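Local coordinates for transcriptional regulator (Vibrio vulnificus, PDB 4IVN), which represses the nan genes of sialic acid catabolism and binds the pathway intermediate N-acetylmannosamine 6-phosphate, at residues Ala127-Cys132 / Lys155-Glu160; Asp176-Val181 / Arg200-Val205. All coordinates share one frame; numbering follows the deposited sequence.

Interaction 1. Residues Ala127-Cys132 / Lys155-Glu160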
ATOM      1  N   ALA A 127      -4.308  13.493  19.390  1.00 37.37           N
ATOM      2  CA  ALA A 127      -5.260  12.415  19.512  1.00 35.09           C
ATOM      3  C   ALA A 127      -4.731  11.354  20.481  1.00 37.15           C
ATOM      4  O   ALA A 127      -3.545  11.018  20.473  1.00 40.24           O
ATOM      5  CB  ALA A 127      -5.565  11.839  18.151  1.00 37.55           C
ATOM      6  N   GLU A 128      -5.591  10.837  21.339  1.00 33.40           N
ATOM      7  CA  GLU A 128      -5.194   9.707  22.167  1.00 36.86           C
ATOM      8  C   GLU A 128      -5.479   8.368  21.449  1.00 35.36           C
ATOM      9  O   GLU A 128      -4.820   7.329  21.678  1.00 32.86           O
ATOM     10  CB  GLU A 128      -5.950   9.780  23.491  1.00 43.74           C
ATOM     11  CG  GLU A 128      -5.292  10.840  24.416  1.00 53.11           C
ATOM     12  CD  GLU A 128      -6.035  11.003  25.741  1.00 61.91           C
ATOM     13  OE1 GLU A 128      -7.265  10.827  25.761  1.00 62.23           O
ATOM     14  OE2 GLU A 128      -5.404  11.323  26.778  1.00 73.05           O
ATOM     15  N   PHE A 129      -6.426   8.394  20.528  1.00 31.26           N
ATOM     16  CA  PHE A 129      -6.790   7.099  19.860  1.00 35.38           C
ATOM     17  C   PHE A 129      -7.188   7.443  18.452  1.00 37.44           C
ATOM     18  O   PHE A 129      -7.881   8.475  18.225  1.00 35.24           O
ATOM     19  CB  PHE A 129      -7.957   6.384  20.587  1.00 33.63           C
ATOM     20  CG  PHE A 129      -8.517   5.168  19.800  1.00 34.07           C
ATOM     21  CD1 PHE A 129      -7.951   3.924  19.952  1.00 36.32           C
ATOM     22  CD2 PHE A 129      -9.575   5.335  18.876  1.00 41.60           C
ATOM     23  CE1 PHE A 129      -8.492   2.809  19.256  1.00 39.68           C
ATOM     24  CE2 PHE A 129     -10.070   4.248  18.174  1.00 37.79           C
ATOM     25  CZ  PHE A 129      -9.532   2.996  18.377  1.00 32.27           C
ATOM     26  N   ILE A 130      -6.704   6.643  17.503  1.00 31.98           N
ATOM     27  CA  ILE A 130      -6.977   6.937  16.116  1.00 31.17           C
ATOM     28  C   ILE A 130      -7.589   5.697  15.484  1.00 30.70           C
ATOM     29  O   ILE A 130      -6.951   4.571  15.441  1.00 28.44           O
ATOM     30  CB  ILE A 130      -5.674   7.355  15.362  1.00 33.45           C
ATOM     31  CG1 ILE A 130      -5.102   8.658  15.989  1.00 30.29           C
ATOM     32  CG2 ILE A 130      -5.953   7.604  13.845  1.00 31.42           C
ATOM     33  CD1 ILE A 130      -3.744   9.063  15.432  1.00 32.50           C
ATOM     34  N   GLY A 131      -8.787   5.885  14.965  1.00 27.60           N
ATOM     35  CA  GLY A 131      -9.525   4.792  14.304  1.00 27.55           C
ATOM     36  C   GLY A 131      -9.425   5.013  12.802  1.00 29.39           C
ATOM     37  O   GLY A 131      -9.620   6.158  12.313  1.00 28.36           O
ATOM     38  N   CYS A 132      -9.191   3.951  12.019  1.00 26.18           N
ATOM     39  CA  CYS A 132      -9.104   4.152  10.557  1.00 29.13           C
ATOM     40  C   CYS A 132     -10.090   3.211   9.854  1.00 28.79           C
ATOM     41  O   CYS A 132     -10.289   2.110  10.355  1.00 26.72           O
ATOM     42  CB  CYS A 132      -7.708   3.815  10.035  1.00 29.60           C
ATOM     43  SG  CYS A 132      -6.428   4.786  10.880  1.00 30.93           S
ATOM     44  N   LYS A 155      -1.788   5.106  19.394  1.00 30.54           N
ATOM     45  CA  LYS A 155      -2.700   3.927  19.263  1.00 31.50           C
ATOM     46  C   LYS A 155      -3.518   4.096  17.991  1.00 31.55           C
ATOM     47  O   LYS A 155      -4.205   5.130  17.857  1.00 31.96           O
ATOM     48  CB  LYS A 155      -3.658   3.887  20.490  1.00 35.26           C
ATOM     49  CG  LYS A 155      -2.877   3.745  21.818  1.00 37.40           C
ATOM     50  CD  LYS A 155      -2.240   2.332  21.751  1.00 42.21           C
ATOM     51  CE  LYS A 155      -1.734   1.822  23.105  1.00 45.01           C
ATOM     52  NZ  LYS A 155      -0.881   2.857  23.787  1.00 41.80           N
ATOM     53  N   ALA A 156      -3.425   3.162  17.054  1.00 30.12           N
ATOM     54  CA  ALA A 156      -4.211   3.252  15.821  1.00 32.81           C
ATOM     55  C   ALA A 156      -4.778   1.897  15.557  1.00 36.84           C
ATOM     56  O   ALA A 156      -4.090   0.844  15.654  1.00 33.79           O
ATOM     57  CB  ALA A 156      -3.366   3.711  14.645  1.00 28.91           C
ATOM     58  N   ILE A 157      -6.054   1.891  15.211  1.00 38.97           N
ATOM     59  CA  ILE A 157      -6.661   0.657  14.724  1.00 36.80           C
ATOM     60  C   ILE A 157      -7.229   0.885  13.340  1.00 40.11           C
ATOM     61  O   ILE A 157      -7.970   1.861  13.094  1.00 37.03           O
ATOM     62  CB  ILE A 157      -7.782   0.204  15.647  1.00 37.13           C
ATOM     63  CG1 ILE A 157      -8.420  -1.086  15.104  1.00 44.39           C
ATOM     64  CG2 ILE A 157      -8.839   1.259  15.662  1.00 45.95           C
ATOM     65  CD1 ILE A 157      -9.347  -1.651  16.101  1.00 43.40           C
ATOM     66  N   MET A 158      -6.883  -0.012  12.431  1.00 36.56           N
ATOM     67  CA  MET A 158      -7.541  -0.067  11.131  1.00 35.12           C
ATOM     68  C   MET A 158      -8.700  -1.117  11.153  1.00 37.48           C
ATOM     69  O   MET A 158      -8.489  -2.272  11.513  1.00 36.58           O
ATOM     70  CB  MET A 158      -6.482  -0.322  10.072  1.00 36.83           C
ATOM     71  CG  MET A 158      -6.951  -0.517   8.641  1.00 29.56           C
ATOM     72  SD  MET A 158      -7.955   0.825   8.103  1.00 34.46           S
ATOM     73  CE  MET A 158      -8.744   0.061   6.663  1.00 34.30           C
ATOM     74  N   PHE A 159      -9.911  -0.725  10.770  1.00 29.95           N
ATOM     75  CA  PHE A 159     -11.035  -1.696  10.637  1.00 35.28           C
ATOM     76  C   PHE A 159     -11.292  -1.959   9.120  1.00 36.96           C
ATOM     77  O   PHE A 159     -11.606  -0.989   8.370  1.00 44.07           O
ATOM     78  CB  PHE A 159     -12.340  -1.051  11.196  1.00 32.45           C
ATOM     79  CG  PHE A 159     -12.304  -0.677  12.663  1.00 27.80           C
ATOM     80  CD1 PHE A 159     -11.815   0.562  13.076  1.00 30.52           C
ATOM     81  CD2 PHE A 159     -12.836  -1.543  13.628  1.00 34.76           C
ATOM     82  CE1 PHE A 159     -11.863   0.945  14.429  1.00 32.09           C
ATOM     83  CE2 PHE A 159     -12.819  -1.187  14.965  1.00 33.45           C
ATOM     84  CZ  PHE A 159     -12.360   0.063  15.357  1.00 36.63           C
ATOM     85  N   GLU A 160     -11.301  -3.190   8.625  1.00 47.87           N
ATOM     86  CA  GLU A 160     -12.218  -3.377   7.395  1.00 43.24           C
ATOM     87  C   GLU A 160     -13.555  -4.085   7.720  1.00 51.40           C
ATOM     88  O   GLU A 160     -14.474  -4.217   6.744  1.00 42.89           O
ATOM     89  CB  GLU A 160     -11.565  -4.085   6.161  1.00 47.84           C
ATOM     90  CG  GLU A 160     -10.226  -3.490   5.824  1.00 41.36           C
ATOM     91  CD  GLU A 160      -9.145  -3.982   6.730  0.50 40.71           C
ATOM     92  OE1 GLU A 160      -9.431  -4.820   7.615  1.00 43.83           O
ATOM     93  OE2 GLU A 160      -8.000  -3.551   6.531  1.00 38.00           O
TER
HETATM   94  O   HOH W   1      -2.169   7.259  21.149  1.00 33.28           O
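Ile130, Gly131 and Cys132 pair in parallel with Ala156, Ile157 and Met158, and the two short strand axes approach to 4.7 Å. Four backbone hydrogen bonds join them. Ile157 makes two: its N reaches Ile130 O at 2.8 Å, and its O accepts Cys132 N at 2.6 Å. Ile130 N to Lys155 O and Phe159 N to Cys132 O complete the ladder, the last nearly straight at 174°. A water takes the N-H of Lys155 and donates to Glu128 O.

On one face, Ile157 CG2 comes obliquely to the Phe129 ring, 3.3 Å from CZ. Ile157 CG1 is anti to its backbone N (chi1 179°), which leaves CG2 between N and carbonyl carbon, turned to the phenyl group. Ile157 CD1 sits over one face of the Phe159 ring, offset toward the rim. Cys132 O lies at the edge of that ring, 3.5 Å from Phe159 CD1.

On the other face, Met158 SD packs 3.6 Å from Cys132 CB. Ile130 and Ala156 both rest on Leu149, and Cys132 on Leu145, of helix 137-151. That helix links the two strands in a beta-alpha-beta crossover of the SIS domain's parallel sheet.

Interaction 2. Residues Asp176-Val181 / Arg200-Val205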
ATOM      1  N   ASP A 176     -10.538  10.937  20.867  1.00 31.91           N
ATOM      2  CA  ASP A 176     -10.445  10.022  19.651  1.00 31.95           C
ATOM      3  C   ASP A 176     -10.291  10.897  18.377  1.00 30.53           C
ATOM      4  O   ASP A 176     -10.762  12.023  18.357  1.00 29.53           O
ATOM      5  CB  ASP A 176     -11.731   9.170  19.472  1.00 32.11           C
ATOM      6  CG  ASP A 176     -11.964   8.246  20.618  1.00 33.32           C
ATOM      7  OD1 ASP A 176     -10.955   7.997  21.331  1.00 34.73           O
ATOM      8  OD2 ASP A 176     -13.117   7.713  20.789  1.00 33.56           O
ATOM      9  N   LEU A 177      -9.791  10.319  17.281  1.00 31.24           N
ATOM     10  CA  LEU A 177      -9.764  10.951  15.959  1.00 30.24           C
ATOM     11  C   LEU A 177      -9.982   9.790  14.939  1.00 29.01           C
ATOM     12  O   LEU A 177      -9.455   8.677  15.117  1.00 29.60           O
ATOM     13  CB  LEU A 177      -8.354  11.487  15.679  1.00 29.50           C
ATOM     14  CG  LEU A 177      -7.901  11.908  14.240  1.00 33.30           C
ATOM     15  CD1 LEU A 177      -8.683  13.174  13.923  1.00 35.45           C
ATOM     16  CD2 LEU A 177      -6.435  12.325  14.162  1.00 37.01           C
ATOM     17  N   TRP A 178     -10.761  10.042  13.887  1.00 26.46           N
ATOM     18  CA  TRP A 178     -11.035   9.001  12.840  1.00 26.60           C
ATOM     19  C   TRP A 178     -10.514   9.403  11.494  1.00 29.07           C
ATOM     20  O   TRP A 178     -10.656  10.551  11.107  1.00 33.68           O
ATOM     21  CB  TRP A 178     -12.508   8.783  12.671  1.00 26.77           C
ATOM     22  CG  TRP A 178     -13.002   8.128  13.909  1.00 29.00           C
ATOM     23  CD1 TRP A 178     -13.386   8.729  15.123  1.00 31.36           C
ATOM     24  CD2 TRP A 178     -13.095   6.740  14.107  1.00 27.71           C
ATOM     25  NE1 TRP A 178     -13.713   7.770  16.043  1.00 32.60           N
ATOM     26  CE2 TRP A 178     -13.563   6.541  15.490  1.00 30.22           C
ATOM     27  CE3 TRP A 178     -12.911   5.618  13.262  1.00 29.02           C
ATOM     28  CZ2 TRP A 178     -13.821   5.265  16.008  1.00 29.73           C
ATOM     29  CZ3 TRP A 178     -13.149   4.343  13.799  1.00 27.38           C
ATOM     30  CH2 TRP A 178     -13.624   4.177  15.142  1.00 29.10           C
ATOM     31  N   PHE A 179      -9.941   8.442  10.756  1.00 28.31           N
ATOM     32  CA  PHE A 179      -9.638   8.645   9.354  1.00 27.50           C
ATOM     33  C   PHE A 179     -10.556   7.757   8.492  1.00 31.84           C
ATOM     34  O   PHE A 179     -10.704   6.548   8.749  1.00 29.64           O
ATOM     35  CB  PHE A 179      -8.225   8.192   9.130  1.00 30.14           C
ATOM     36  CG  PHE A 179      -7.217   9.255   9.507  1.00 28.88           C
ATOM     37  CD1 PHE A 179      -6.745   9.312  10.801  1.00 28.44           C
ATOM     38  CD2 PHE A 179      -6.787  10.203   8.588  1.00 29.14           C
ATOM     39  CE1 PHE A 179      -5.799  10.255  11.188  1.00 28.30           C
ATOM     40  CE2 PHE A 179      -5.859  11.169   8.987  1.00 28.55           C
ATOM     41  CZ  PHE A 179      -5.431  11.234  10.280  1.00 29.33           C
ATOM     42  N   ALA A 180     -11.205   8.348   7.512  1.00 29.80           N
ATOM     43  CA  ALA A 180     -12.126   7.612   6.610  1.00 28.67           C
ATOM     44  C   ALA A 180     -11.335   7.569   5.326  1.00 29.85           C
ATOM     45  O   ALA A 180     -11.102   8.619   4.748  1.00 29.17           O
ATOM     46  CB  ALA A 180     -13.483   8.417   6.425  1.00 24.90           C
ATOM     47  N   VAL A 181     -10.883   6.373   4.917  1.00 28.63           N
ATOM     48  CA  VAL A 181     -10.118   6.193   3.682  1.00 27.68           C
ATOM     49  C   VAL A 181     -10.986   5.617   2.582  1.00 28.93           C
ATOM     50  O   VAL A 181     -11.457   4.479   2.662  1.00 26.69           O
ATOM     51  CB  VAL A 181      -8.903   5.225   3.890  1.00 30.79           C
ATOM     52  CG1 VAL A 181      -8.001   5.196   2.607  1.00 26.28           C
ATOM     53  CG2 VAL A 181      -8.141   5.693   5.165  1.00 33.57           C
ATOM     54  N   ARG A 200     -21.109  12.647  16.545  1.00 40.58           N
ATOM     55  CA  ARG A 200     -20.844  12.811  17.954  1.00 39.35           C
ATOM     56  C   ARG A 200     -19.770  13.864  18.203  1.00 39.25           C
ATOM     57  O   ARG A 200     -19.184  13.847  19.282  1.00 37.91           O
ATOM     58  CB  ARG A 200     -20.336  11.496  18.496  1.00 37.57           C
ATOM     59  CG  ARG A 200     -21.456  10.523  18.692  1.00 39.28           C
ATOM     60  CD  ARG A 200     -20.860   9.183  18.946  1.00 43.31           C
ATOM     61  NE  ARG A 200     -20.161   9.141  20.241  1.00 45.27           N
ATOM     62  CZ  ARG A 200     -20.783   9.030  21.414  1.00 41.30           C
ATOM     63  NH1 ARG A 200     -22.117   8.962  21.488  1.00 46.48           N
ATOM     64  NH2 ARG A 200     -20.064   8.956  22.512  1.00 41.85           N
ATOM     65  N   ASP A 201     -19.528  14.741  17.233  1.00 36.25           N
ATOM     66  CA  ASP A 201     -18.519  15.816  17.319  1.00 37.99           C
ATOM     67  C   ASP A 201     -17.077  15.338  17.559  1.00 41.86           C
ATOM     68  O   ASP A 201     -16.294  16.046  18.187  1.00 35.40           O
ATOM     69  CB  ASP A 201     -18.931  16.863  18.364  1.00 43.95           C
ATOM     70  CG  ASP A 201     -20.342  17.310  18.130  1.00 46.19           C
ATOM     71  OD1 ASP A 201     -20.619  17.733  16.993  1.00 48.93           O
ATOM     72  OD2 ASP A 201     -21.205  17.143  19.014  1.00 50.88           O
ATOM     73  N   ILE A 202     -16.741  14.152  17.029  1.00 34.53           N
ATOM     74  CA  ILE A 202     -15.361  13.641  17.103  1.00 35.66           C
ATOM     75  C   ILE A 202     -14.767  13.954  15.765  1.00 33.46           C
ATOM     76  O   ILE A 202     -15.471  13.759  14.784  1.00 37.38           O
ATOM     77  CB  ILE A 202     -15.394  12.115  17.355  1.00 31.89           C
ATOM     78  CG1 ILE A 202     -16.144  11.846  18.682  1.00 34.15           C
ATOM     79  CG2 ILE A 202     -13.956  11.504  17.293  1.00 28.59           C
ATOM     80  CD1 ILE A 202     -15.704  12.669  19.902  1.00 36.33           C
ATOM     81  N   PRO A 203     -13.535  14.518  15.676  1.00 36.85           N
ATOM     82  CA  PRO A 203     -13.015  14.836  14.359  1.00 32.80           C
ATOM     83  C   PRO A 203     -12.837  13.638  13.398  1.00 34.34           C
ATOM     84  O   PRO A 203     -12.451  12.505  13.809  1.00 29.30           O
ATOM     85  CB  PRO A 203     -11.613  15.482  14.634  1.00 36.68           C
ATOM     86  CG  PRO A 203     -11.231  14.871  15.974  1.00 41.83           C
ATOM     87  CD  PRO A 203     -12.548  14.796  16.740  1.00 41.64           C
ATOM     88  N   VAL A 204     -13.130  13.897  12.127  1.00 28.37           N
ATOM     89  CA  VAL A 204     -13.018  12.864  11.085  1.00 28.92           C
ATOM     90  C   VAL A 204     -12.195  13.465  10.011  1.00 29.16           C
ATOM     91  O   VAL A 204     -12.581  14.535   9.527  1.00 29.73           O
ATOM     92  CB  VAL A 204     -14.417  12.466  10.527  1.00 30.57           C
ATOM     93  CG1 VAL A 204     -14.312  11.477   9.326  1.00 29.25           C
ATOM     94  CG2 VAL A 204     -15.312  11.879  11.625  1.00 28.94           C
ATOM     95  N   VAL A 205     -11.147  12.792   9.575  1.00 28.03           N
ATOM     96  CA  VAL A 205     -10.279  13.299   8.460  1.00 27.42           C
ATOM     97  C   VAL A 205     -10.477  12.302   7.288  1.00 31.77           C
ATOM     98  O   VAL A 205     -10.294  11.104   7.473  1.00 33.42           O
ATOM     99  CB  VAL A 205      -8.775  13.274   8.852  1.00 27.23           C
ATOM    100  CG1 VAL A 205      -7.841  13.658   7.672  1.00 28.33           C
ATOM    101  CG2 VAL A 205      -8.527  14.294  10.009  1.00 31.16           C
TER
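Trp178 O is gripped twice by the facing strand. Val205 N donates a hydrogen bond to it at 2.8 Å, and Val204 CA adds a CH...O contact at 3.3 Å. Val205 O is held in the same manner, by Ala180 N at 2.9 Å and by a CH...O contact from Phe179 CA. A third backbone bond, Trp178 N to Pro203 O, starts the parallel ladder. Helix 188-199 connects the strands in a beta-alpha-beta unit of the SIS domain. It ends in a Schellman motif with Asp201 at positive phi, and the chain then turns into Ile202.

Ile202 CG2 lies in the plane of the Trp178 indole at its edge, 3.6 Å from CD1. The same methyl touches Asp176 O at 3.4 Å. Trp178 NE1 and Asp176 OD2 both hydrogen-bond to Ser172 OG, and Asp176 OD2 also takes the N-H of Ser173.

Across the sheet, Phe179 and Val205 lie side by side and point the same way. Val205 CG1, anti to its backbone N (chi1 174°), comes within 3.4 Å of Phe179 CE2. Leu177 CD1 meets Pro203 CG at 3.7 Å, the two side chains crossing at about a right angle. Helix 114-126 covers this face, with Val124 against Leu177 and Phe179 and Ile120 against Val205.

How the interactions relate
Interactions 1 and 2 are consecutive pieces of one parallel sheet, with centres about 9 Å apart. The strands of the two contacts lie in the order 156-159, 129-133, 176-181, 204-208; the middle two are neighbours. Two probable hydrogen bonds join the contacts: Phe129 O to Leu177 N and Gly131 O to Phe179 N, each 2.8 Å. Gly131 O also packs 3.5 Å from Trp178 CE3. Neither contact lines the sugar phosphate pocket. The side chain of Met158 is about 10 Å from a bound ManNAc-6P, and that of Ala180 about 9 Å. Pocket residues Val135-Ser138 and Ser182-Ser184 follow strands 129-133 and 176-181 in the chain, at the strands' C-terminal ends.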